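Local coordinates for protein homoaconitase small subunit (Methanocaldococcus jannaschii, PDB 2PKP) that forms, together with a large subunit, a hydro-lyase that interconverts homocitrate and homoisocitrate through cis-homoaconitate, at residues 17-22 with 72-77; 114-119 with 123-128. One frame throughout, in Å; residues are numbered along the deposited sequence.

How the contacts relate
Contact 1 comes first along the chain and closes before contact 2 opens. Their centres lie about 23 Å apart, on opposite sides of the chain's centre, and their nearest atoms are about 11 Å apart. Contact 1 is helical: the end of helix 16-19 packs on helix 68-75. Contact 2 is the hairpin of strands 115-119 and 124-127, within the mixed sheet. Strand 81-84, which follows helix 68-75, relates the two, because its Ala-81 and Ile-83 touch the apolar side of the hairpin. The zinc ion lies near contact 1, whereas contact 2 is away from the annotated sites and reaches the second subunit through Glu-117.

Contact 1 (17-22 with 72-77); sequences DAIIPG and IAIKYC
This is a buried contact between a helix end and helix 68-75 in the small subunit, whose family forms the swivelling domain of aconitase-like enzymes. Ile-19, the last residue of helix 16-19, and Ile-20, just beyond it, pack on Ala-73 and Ile-74 of helix 68-75. Helix 68-75 joins the neighbouring parallel strands 54-57 and 81-84, as the helix of a beta-alpha-beta unit. The contact is small, with 132 Å² buried in all, and purely apolar across the two segments.

Ala-73 is the closest point to the chain of Ile-20, with 6.9 Å between the Ala-73 CA and the Ile-20 CA. Its methyl faces the branch point of Ile-20, and the Ala-73 CB lies 4.3 Å from the Ile-20 CB. Ile-20 is the first residue to leave helical geometry after helix 16-19.

Ile-20 also touches Leu-33 of helix 30-34, Ile-74 packs on Phe-91 of helix 89-98 and Ile-19 on Phe-61, so that all three belong to a larger apolar core. The side chain of Ile-19 is about 10 Å from the zinc ion, which is bound by Asp-13 and Cys-63. That of Ile-20 is about 10 Å from the side chain of Arg-26, which is critical for substrate specificity.

The side chains of Ile-19 and Ile-74 run slantwise to each other. In Ile-19 the long branch turns beside the backbone N (chi1 -65°). This leaves the short branch, CG2, anti to that N, and it is the one that meets Ile-74. Ile-74 answers with its long branch: the Ile-19 CG2 lies 4.2 Å from both CG1 and CD1 of Ile-74.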
ATOM      1  N   ASP A  17       1.240 -21.539  12.567  1.00 33.05           N
ATOM      2  CA  ASP A  17      -0.046 -21.866  13.187  1.00 34.71           C
ATOM      3  C   ASP A  17      -0.568 -20.719  14.036  1.00 32.61           C
ATOM      4  O   ASP A  17      -1.776 -20.530  14.166  1.00 31.67           O
ATOM      5  CB  ASP A  17       0.066 -23.131  14.036  1.00 39.22           C
ATOM      6  CG  ASP A  17       0.111 -24.383  13.191  1.00 40.95           C
ATOM      7  OD1 ASP A  17      -0.841 -24.600  12.410  1.00 41.61           O
ATOM      8  OD2 ASP A  17       1.095 -25.143  13.303  1.00 44.00           O
ATOM      9  N   ALA A  18       0.352 -19.960  14.621  1.00 29.96           N
ATOM     10  CA  ALA A  18      -0.021 -18.811  15.429  1.00 27.63           C
ATOM     11  C   ALA A  18      -0.488 -17.724  14.463  1.00 25.68           C
ATOM     12  O   ALA A  18      -1.446 -17.004  14.733  1.00 26.47           O
ATOM     13  CB  ALA A  18       1.175 -18.320  16.229  1.00 24.88           C
ATOM     14  N   ILE A  19       0.193 -17.633  13.325  1.00 23.82           N
ATOM     15  CA  ILE A  19      -0.126 -16.641  12.307  1.00 24.10           C
ATOM     16  C   ILE A  19      -1.474 -16.920  11.643  1.00 24.98           C
ATOM     17  O   ILE A  19      -2.278 -16.009  11.440  1.00 22.88           O
ATOM     18  CB  ILE A  19       0.990 -16.592  11.229  1.00 22.92           C
ATOM     19  CG1 ILE A  19       2.293 -16.100  11.866  1.00 20.78           C
ATOM     20  CG2 ILE A  19       0.580 -15.687  10.072  1.00 22.26           C
ATOM     21  CD1 ILE A  19       3.494 -16.187  10.948  1.00 18.11           C
ATOM     22  N   ILE A  20      -1.713 -18.179  11.303  1.00 25.63           N
ATOM     23  CA  ILE A  20      -2.966 -18.580  10.671  1.00 26.72           C
ATOM     24  C   ILE A  20      -3.237 -20.047  11.008  1.00 29.50           C
ATOM     25  O   ILE A  20      -2.794 -20.953  10.308  1.00 31.72           O
ATOM     26  CB  ILE A  20      -2.909 -18.377   9.127  1.00 23.95           C
ATOM     27  CG1 ILE A  20      -4.234 -18.805   8.487  1.00 25.34           C
ATOM     28  CG2 ILE A  20      -1.747 -19.147   8.529  1.00 23.78           C
ATOM     29  CD1 ILE A  20      -5.408 -17.923   8.849  1.00 23.21           C
ATOM     30  N   PRO A  21      -3.959 -20.292  12.110  1.00 32.98           N
ATOM     31  CA  PRO A  21      -4.305 -21.639  12.575  1.00 35.90           C
ATOM     32  C   PRO A  21      -4.721 -22.600  11.465  1.00 37.94           C
ATOM     33  O   PRO A  21      -5.492 -22.245  10.574  1.00 37.51           O
ATOM     34  CB  PRO A  21      -5.424 -21.371  13.568  1.00 34.65           C
ATOM     35  CG  PRO A  21      -4.966 -20.089  14.198  1.00 34.41           C
ATOM     36  CD  PRO A  21      -4.544 -19.270  12.997  1.00 31.95           C
ATOM     37  N   GLY A  22      -4.200 -23.822  11.537  1.00 41.67           N
ATOM     38  CA  GLY A  22      -4.496 -24.841  10.544  1.00 43.25           C
ATOM     39  C   GLY A  22      -5.945 -25.004  10.111  1.00 46.10           C
ATOM     40  O   GLY A  22      -6.210 -25.149   8.919  1.00 46.23           O
ATOM     41  N   ILE A  72      -0.085 -14.672   3.124  1.00 22.81           N
ATOM     42  CA  ILE A  72      -1.266 -14.111   2.482  1.00 22.59           C
ATOM     43  C   ILE A  72      -2.194 -13.511   3.543  1.00 20.56           C
ATOM     44  O   ILE A  72      -2.857 -12.507   3.299  1.00 20.87           O
ATOM     45  CB  ILE A  72      -2.021 -15.191   1.662  1.00 25.12           C
ATOM     46  CG1 ILE A  72      -1.183 -15.574   0.436  1.00 26.22           C
ATOM     47  CG2 ILE A  72      -3.397 -14.681   1.236  1.00 22.63           C
ATOM     48  CD1 ILE A  72      -1.819 -16.640  -0.443  1.00 30.72           C
ATOM     49  N   ALA A  73      -2.217 -14.127   4.722  1.00 19.04           N
ATOM     50  CA  ALA A  73      -3.046 -13.657   5.829  1.00 19.59           C
ATOM     51  C   ALA A  73      -2.547 -12.295   6.287  1.00 17.86           C
ATOM     52  O   ALA A  73      -3.335 -11.402   6.589  1.00 19.48           O
ATOM     53  CB  ALA A  73      -2.987 -14.647   6.986  1.00 19.37           C
ATOM     54  N   ILE A  74      -1.228 -12.144   6.339  1.00 18.15           N
ATOM     55  CA  ILE A  74      -0.618 -10.886   6.744  1.00 16.23           C
ATOM     56  C   ILE A  74      -0.838  -9.825   5.660  1.00 18.92           C
ATOM     57  O   ILE A  74      -1.368  -8.743   5.927  1.00 18.89           O
ATOM     58  CB  ILE A  74       0.901 -11.069   6.984  1.00 16.90           C
ATOM     59  CG1 ILE A  74       1.124 -12.055   8.138  1.00 16.07           C
ATOM     60  CG2 ILE A  74       1.553  -9.721   7.293  1.00 14.54           C
ATOM     61  CD1 ILE A  74       2.576 -12.474   8.334  1.00 14.82           C
ATOM     62  N   LYS A  75      -0.447 -10.153   4.432  1.00 19.55           N
ATOM     63  CA  LYS A  75      -0.584  -9.233   3.308  1.00 22.66           C
ATOM     64  C   LYS A  75      -2.013  -8.726   3.123  1.00 24.84           C
ATOM     65  O   LYS A  75      -2.224  -7.541   2.838  1.00 24.81           O
ATOM     66  CB  LYS A  75      -0.100  -9.906   2.020  1.00 23.70           C
ATOM     67  CG  LYS A  75      -0.214  -9.047   0.763  1.00 28.49           C
ATOM     68  CD  LYS A  75       0.206  -9.856  -0.471  1.00 32.81           C
ATOM     69  CE  LYS A  75       0.163  -9.040  -1.765  1.00 34.38           C
ATOM     70  NZ  LYS A  75      -1.215  -8.624  -2.148  1.00 36.57           N
ATOM     71  N   TYR A  76      -2.997  -9.601   3.297  1.00 23.62           N
ATOM     72  CA  TYR A  76      -4.375  -9.168   3.116  1.00 24.76           C
ATOM     73  C   TYR A  76      -5.010  -8.414   4.282  1.00 24.35           C
ATOM     74  O   TYR A  76      -6.210  -8.131   4.268  1.00 22.05           O
ATOM     75  CB  TYR A  76      -5.250 -10.342   2.666  1.00 26.98           C
ATOM     76  CG  TYR A  76      -5.104 -10.588   1.181  1.00 28.59           C
ATOM     77  CD1 TYR A  76      -3.947 -11.173   0.663  1.00 29.43           C
ATOM     78  CD2 TYR A  76      -6.082 -10.156   0.284  1.00 28.79           C
ATOM     79  CE1 TYR A  76      -3.765 -11.317  -0.706  1.00 31.10           C
ATOM     80  CE2 TYR A  76      -5.910 -10.293  -1.090  1.00 31.62           C
ATOM     81  CZ  TYR A  76      -4.748 -10.874  -1.577  1.00 33.36           C
ATOM     82  OH  TYR A  76      -4.557 -10.998  -2.932  1.00 38.22           O
ATOM     83  N   CYS A  77      -4.196  -8.080   5.280  1.00 22.91           N
ATOM     84  CA  CYS A  77      -4.654  -7.285   6.418  1.00 24.56           C
ATOM     85  C   CYS A  77      -4.223  -5.863   6.092  1.00 24.69           C
ATOM     86  O   CYS A  77      -4.499  -4.925   6.840  1.00 28.55           O
ATOM     87  CB  CYS A  77      -3.974  -7.716   7.721  1.00 24.44           C
ATOM     88  SG  CYS A  77      -4.789  -9.049   8.604  1.00 27.83           S
TER

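Contact 2 (114-119 with 123-128); sequences DIVEID and EEIVIT
The methyl CG2 of Ile-127 rests over one face of the flat Asp-114 carboxylate, 3.7 Å from the Asp-114 OD2. The oxygens of that carboxylate have other partners: OD2 takes a hydrogen bond from the backbone N of Lys-111, and OD1 takes a salt bridge from Lys-130 NZ and a hydrogen bond from Asn-129 ND2. The two segments form an antiparallel beta hairpin, with strands 115-119 and 124-127 running at 158°. One face carries Val-116, Ile-118, Ile-125 and Ile-127. The other carries Glu-117, Asp-119, Glu-124 and Val-126.

The Glu-117 N hydrogen-bonds to the Val-126 O at 2.7 Å. The return bond, Val-126 N to Glu-117 O, is straighter at the hydrogen, at 163°. At the turn is a G1 beta bulge: the N atoms of Glu-123 and Glu-124 both make weak hydrogen bonds to the Asp-119 O, at 2.8 and 3.4 Å.

The Glu-117 carboxylate forms salt bridges to Lys-4 of its own chain and to Lys-4 of the second subunit.

At the open end, the Thr-128 N makes a weak hydrogen bond to the Ile-115 O at 3.2 Å. The Thr-128 OG1 sits between its backbone N and carbonyl carbon (chi1 67°), which lays it 3.2 Å from the Ile-115 CB. The Thr-128 CG2 nears the Glu-117 OE1. An alanine here is likely to uncover the Ile-115 CB and open a gap beside the Glu-117 carboxylate.

On the apolar face, Ile-118 and Ile-125 lie side by side, and the Ile-118 CG1 meets the Ile-125 CG1 at 4.1 Å.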
ATOM      1  N   ASP A 114       3.930   1.386  19.168  1.00 15.71           N
ATOM      2  CA  ASP A 114       4.814   2.455  18.695  1.00 18.11           C
ATOM      3  C   ASP A 114       4.441   2.785  17.259  1.00 16.76           C
ATOM      4  O   ASP A 114       3.898   1.945  16.542  1.00 18.26           O
ATOM      5  CB  ASP A 114       6.294   2.033  18.706  1.00 13.40           C
ATOM      6  CG  ASP A 114       6.931   2.112  20.092  1.00 19.22           C
ATOM      7  OD1 ASP A 114       6.418   2.848  20.960  1.00 15.77           O
ATOM      8  OD2 ASP A 114       7.963   1.447  20.302  1.00 19.01           O
ATOM      9  N   ILE A 115       4.707   4.019  16.843  1.00 17.59           N
ATOM     10  CA  ILE A 115       4.457   4.406  15.464  1.00 16.40           C
ATOM     11  C   ILE A 115       5.835   4.275  14.816  1.00 17.40           C
ATOM     12  O   ILE A 115       6.788   4.934  15.243  1.00 17.00           O
ATOM     13  CB  ILE A 115       3.968   5.863  15.355  1.00 20.08           C
ATOM     14  CG1 ILE A 115       2.661   6.028  16.140  1.00 19.22           C
ATOM     15  CG2 ILE A 115       3.778   6.240  13.881  1.00 18.92           C
ATOM     16  CD1 ILE A 115       1.556   5.083  15.706  1.00 19.76           C
ATOM     17  N   VAL A 116       5.952   3.411  13.814  1.00 14.32           N
ATOM     18  CA  VAL A 116       7.236   3.202  13.161  1.00 13.97           C
ATOM     19  C   VAL A 116       7.222   3.657  11.716  1.00 15.92           C
ATOM     20  O   VAL A 116       6.214   3.541  11.019  1.00 16.33           O
ATOM     21  CB  VAL A 116       7.673   1.712  13.212  1.00 15.18           C
ATOM     22  CG1 VAL A 116       7.833   1.269  14.662  1.00 13.44           C
ATOM     23  CG2 VAL A 116       6.660   0.826  12.489  1.00 12.76           C
ATOM     24  N   GLU A 117       8.354   4.186  11.277  1.00 12.77           N
ATOM     25  CA  GLU A 117       8.501   4.674   9.914  1.00 15.58           C
ATOM     26  C   GLU A 117       9.695   3.947   9.317  1.00 16.12           C
ATOM     27  O   GLU A 117      10.844   4.212   9.684  1.00 16.08           O
ATOM     28  CB  GLU A 117       8.746   6.188   9.931  1.00 14.81           C
ATOM     29  CG  GLU A 117       8.551   6.875   8.602  1.00 22.57           C
ATOM     30  CD  GLU A 117       8.756   8.376   8.688  1.00 20.29           C
ATOM     31  OE1 GLU A 117       8.156   9.026   9.577  1.00 22.80           O
ATOM     32  OE2 GLU A 117       9.518   8.906   7.860  1.00 25.65           O
ATOM     33  N   ILE A 118       9.415   3.012   8.415  1.00 14.17           N
ATOM     34  CA  ILE A 118      10.459   2.234   7.766  1.00 16.47           C
ATOM     35  C   ILE A 118      10.871   2.893   6.456  1.00 20.12           C
ATOM     36  O   ILE A 118      10.062   2.999   5.531  1.00 16.97           O
ATOM     37  CB  ILE A 118       9.968   0.810   7.445  1.00 17.32           C
ATOM     38  CG1 ILE A 118       9.460   0.132   8.721  1.00 17.42           C
ATOM     39  CG2 ILE A 118      11.098  -0.002   6.815  1.00 17.33           C
ATOM     40  CD1 ILE A 118       8.708  -1.166   8.455  1.00 17.24           C
ATOM     41  N   ASP A 119      12.122   3.342   6.379  1.00 20.10           N
ATOM     42  CA  ASP A 119      12.626   3.969   5.161  1.00 20.25           C
ATOM     43  C   ASP A 119      13.474   2.912   4.472  1.00 19.19           C
ATOM     44  O   ASP A 119      14.600   2.643   4.888  1.00 19.62           O
ATOM     45  CB  ASP A 119      13.485   5.191   5.490  1.00 22.99           C
ATOM     46  CG  ASP A 119      13.866   5.990   4.251  1.00 22.76           C
ATOM     47  OD1 ASP A 119      14.249   5.384   3.233  1.00 20.77           O
ATOM     48  OD2 ASP A 119      13.788   7.231   4.299  1.00 29.05           O
ATOM     49  N   GLU A 123      17.344   2.358   4.912  1.00 17.57           N
ATOM     50  CA  GLU A 123      17.445   1.159   5.733  1.00 17.97           C
ATOM     51  C   GLU A 123      17.508   1.529   7.213  1.00 16.67           C
ATOM     52  O   GLU A 123      18.417   1.134   7.948  1.00 15.96           O
ATOM     53  CB  GLU A 123      18.665   0.333   5.338  1.00 18.82           C
ATOM     54  CG  GLU A 123      18.482  -0.370   4.016  1.00 26.35           C
ATOM     55  CD  GLU A 123      19.565  -1.379   3.749  1.00 28.84           C
ATOM     56  OE1 GLU A 123      20.720  -0.961   3.537  1.00 32.31           O
ATOM     57  OE2 GLU A 123      19.261  -2.591   3.763  1.00 33.25           O
ATOM     58  N   GLU A 124      16.522   2.309   7.627  1.00 17.80           N
ATOM     59  CA  GLU A 124      16.400   2.753   9.001  1.00 17.93           C
ATOM     60  C   GLU A 124      14.934   2.684   9.350  1.00 15.23           C
ATOM     61  O   GLU A 124      14.074   2.748   8.470  1.00 15.40           O
ATOM     62  CB  GLU A 124      16.835   4.207   9.161  1.00 20.04           C
ATOM     63  CG  GLU A 124      18.202   4.533   8.642  1.00 27.94           C
ATOM     64  CD  GLU A 124      18.558   5.977   8.917  1.00 29.30           C
ATOM     65  OE1 GLU A 124      17.747   6.865   8.574  1.00 30.23           O
ATOM     66  OE2 GLU A 124      19.643   6.220   9.482  1.00 36.88           O
ATOM     67  N   ILE A 125      14.658   2.560  10.638  1.00 12.61           N
ATOM     68  CA  ILE A 125      13.293   2.526  11.123  1.00 11.65           C
ATOM     69  C   ILE A 125      13.227   3.627  12.152  1.00 12.74           C
ATOM     70  O   ILE A 125      13.935   3.580  13.151  1.00 10.86           O
ATOM     71  CB  ILE A 125      12.962   1.201  11.824  1.00 12.44           C
ATOM     72  CG1 ILE A 125      13.029   0.044  10.825  1.00 12.55           C
ATOM     73  CG2 ILE A 125      11.589   1.305  12.477  1.00  9.57           C
ATOM     74  CD1 ILE A 125      12.975  -1.324  11.467  1.00 12.86           C
ATOM     75  N   VAL A 126      12.411   4.638  11.891  1.00 11.55           N
ATOM     76  CA  VAL A 126      12.255   5.727  12.836  1.00 13.15           C
ATOM     77  C   VAL A 126      11.077   5.377  13.742  1.00 14.97           C
ATOM     78  O   VAL A 126       9.979   5.097  13.263  1.00 15.12           O
ATOM     79  CB  VAL A 126      11.948   7.072  12.115  1.00 14.82           C
ATOM     80  CG1 VAL A 126      11.869   8.203  13.129  1.00 15.46           C
ATOM     81  CG2 VAL A 126      13.012   7.363  11.080  1.00 14.01           C
ATOM     82  N   ILE A 127      11.321   5.368  15.048  1.00 15.54           N
ATOM     83  CA  ILE A 127      10.283   5.090  16.031  1.00 16.99           C
ATOM     84  C   ILE A 127       9.919   6.495  16.487  1.00 18.78           C
ATOM     85  O   ILE A 127      10.435   7.002  17.487  1.00 17.28           O
ATOM     86  CB  ILE A 127      10.844   4.253  17.197  1.00 19.55           C
ATOM     87  CG1 ILE A 127      11.608   3.048  16.630  1.00 18.75           C
ATOM     88  CG2 ILE A 127       9.706   3.781  18.095  1.00 17.90           C
ATOM     89  CD1 ILE A 127      12.280   2.186  17.668  1.00 27.06           C
ATOM     90  N   THR A 128       9.037   7.119  15.711  1.00 18.18           N
ATOM     91  CA  THR A 128       8.615   8.494  15.923  1.00 19.90           C
ATOM     92  C   THR A 128       8.206   8.906  17.327  1.00 21.57           C
ATOM     93  O   THR A 128       8.619   9.960  17.793  1.00 20.03           O
ATOM     94  CB  THR A 128       7.483   8.872  14.940  1.00 22.18           C
ATOM     95  OG1 THR A 128       6.305   8.119  15.249  1.00 24.58           O
ATOM     96  CG2 THR A 128       7.911   8.566  13.502  1.00 21.72           C
TER